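PDB 4ZRX: F5/8 type C domain protein from Bacteroides ovatus, which is a putative alpha-L-fucosidase, probably hydrolysing fucose-containing glycans with its TIM-barrel domain and perhaps engaging carbohydrate through its F5/8 type C domain. Local coordinates for residues A403-A408 against R440-E445. Residues are numbered along the deposited sequence; the frame is centred on the assembly and turned at random.
Sequences AFTVEA and RVRIDE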
# COMPACT_ATOMS: atom_id res chain seq x y z
N ALA A 403 18.93 10.15 -12.56
CA ALA A 403 18.08 11.34 -12.73
C ALA A 403 17.64 11.47 -14.16
O ALA A 403 18.41 11.17 -15.09
CB ALA A 403 18.85 12.60 -12.32
N PHE A 404 16.39 11.90 -14.36
CA PHE A 404 15.88 12.00 -15.71
C PHE A 404 14.80 13.09 -15.73
O PHE A 404 14.23 13.46 -14.72
CB PHE A 404 15.30 10.69 -16.27
CG PHE A 404 14.09 10.22 -15.58
CD1 PHE A 404 14.16 9.44 -14.41
CD2 PHE A 404 12.85 10.50 -16.10
CE1 PHE A 404 13.01 9.04 -13.78
CE2 PHE A 404 11.69 10.07 -15.50
CZ PHE A 404 11.78 9.33 -14.28
N THR A 405 14.54 13.57 -16.95
CA THR A 405 13.55 14.57 -17.25
C THR A 405 12.71 14.12 -18.43
O THR A 405 13.24 13.49 -19.33
CB THR A 405 14.27 15.90 -17.62
OG1 THR A 405 15.09 16.26 -16.49
CG2 THR A 405 13.24 17.03 -17.87
N VAL A 406 11.41 14.45 -18.41
CA VAL A 406 10.50 14.17 -19.49
C VAL A 406 9.81 15.47 -19.93
O VAL A 406 9.37 16.26 -19.12
CB VAL A 406 9.39 13.18 -19.09
CG1 VAL A 406 8.62 12.81 -20.24
CG2 VAL A 406 10.01 11.93 -18.42
N GLU A 407 9.81 15.66 -21.27
CA GLU A 407 9.21 16.80 -21.91
C GLU A 407 8.24 16.34 -22.98
O GLU A 407 8.37 15.26 -23.51
CB GLU A 407 10.30 17.69 -22.53
CG GLU A 407 11.22 18.23 -21.48
CD GLU A 407 12.53 18.73 -22.04
OE1 GLU A 407 12.92 18.41 -23.20
OE2 GLU A 407 13.20 19.44 -21.30
N ALA A 408 7.20 17.15 -23.19
CA ALA A 408 6.16 16.90 -24.18
C ALA A 408 6.11 18.05 -25.14
O ALA A 408 6.19 19.25 -24.74
CB ALA A 408 4.84 16.71 -23.52
N ARG A 440 9.88 13.65 -25.14
CA ARG A 440 11.34 13.56 -25.10
C ARG A 440 11.75 13.15 -23.70
O ARG A 440 11.23 13.72 -22.74
CB ARG A 440 11.97 14.90 -25.44
CG ARG A 440 13.46 14.90 -25.42
CD ARG A 440 14.04 15.99 -26.28
NE ARG A 440 13.81 17.30 -25.72
CZ ARG A 440 14.04 18.46 -26.32
NH1 ARG A 440 14.53 18.52 -27.54
NH2 ARG A 440 13.78 19.57 -25.67
N VAL A 441 12.69 12.20 -23.59
CA VAL A 441 13.22 11.77 -22.31
C VAL A 441 14.70 12.04 -22.35
O VAL A 441 15.38 11.81 -23.35
CB VAL A 441 13.00 10.25 -22.10
CG1 VAL A 441 13.59 9.80 -20.75
CG2 VAL A 441 11.52 9.94 -22.21
N ARG A 442 15.17 12.64 -21.28
CA ARG A 442 16.57 12.95 -21.09
C ARG A 442 17.10 12.22 -19.86
O ARG A 442 16.54 12.39 -18.78
CB ARG A 442 16.75 14.46 -20.91
CG ARG A 442 18.21 14.87 -20.92
CD ARG A 442 18.37 16.41 -20.83
NE ARG A 442 17.62 17.02 -21.94
CZ ARG A 442 16.45 17.67 -21.86
NH1 ARG A 442 15.83 17.94 -20.72
NH2 ARG A 442 15.89 18.04 -23.00
N ILE A 443 18.12 11.42 -20.02
CA ILE A 443 18.78 10.80 -18.86
C ILE A 443 19.85 11.76 -18.42
O ILE A 443 20.90 11.93 -19.06
CB ILE A 443 19.37 9.41 -19.16
CG1 ILE A 443 18.28 8.42 -19.67
CG2 ILE A 443 20.10 8.93 -17.92
CD1 ILE A 443 17.01 8.33 -18.84
N ASP A 444 19.55 12.45 -17.35
CA ASP A 444 20.47 13.46 -16.78
C ASP A 444 21.67 12.85 -16.10
O ASP A 444 22.82 13.36 -16.21
CB ASP A 444 19.72 14.43 -15.87
CG ASP A 444 18.58 15.14 -16.60
OD1 ASP A 444 18.84 15.86 -17.59
OD2 ASP A 444 17.43 15.00 -16.12
N GLU A 445 21.45 11.75 -15.38
CA GLU A 445 22.53 11.08 -14.67
C GLU A 445 22.29 9.59 -14.69
O GLU A 445 21.18 9.18 -14.47
CB GLU A 445 22.58 11.52 -13.20
CG GLU A 445 22.98 12.98 -12.93
CD GLU A 445 22.85 13.29 -11.44
OE1 GLU A 445 23.18 12.40 -10.59
OE2 GLU A 445 22.36 14.40 -11.11
O HOH W 1 17.20 17.94 -18.12
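E407 turns CG beside its own backbone N (chi1 -62°), while R440 and R442 set theirs anti to the nitrogen and bend at chi3 (70° and -57°), so that both guanidinium groups close on one carboxylate. R440 takes OE1 side-on, with NE and NH2 each 2.9 Å from E407 OE1 and that oxygen within the guanidinium plane. R442, whose NH2 also bridges to E375, approaches end-on: NH2 gives a third bond to OE1, and NH1 reaches E407 OE2 at 3.1 Å from above the carboxylate plane. A lysine in place of E407 would probably leave R440 without this mate and set a third positive charge beside the two arginines. Further along the same face, T405 OG1 donates to the syn lone pair of D444 OD2 (2.7 Å), and a water joins T405, R442 NH1 and D444 OD1. F404 CB meets I443 CD1 at 3.9 Å on the other face, which packs on strands 427-431 and 368-370. Backbone bonds, such as R442 N to T405 O (2.9 Å), pair the central strands of an antiparallel four-stranded sheet. Where this pairing nears A403, two residues, D444 and E445, stand opposite that single alanine, making a classic beta bulge in a beta-sandwich domain.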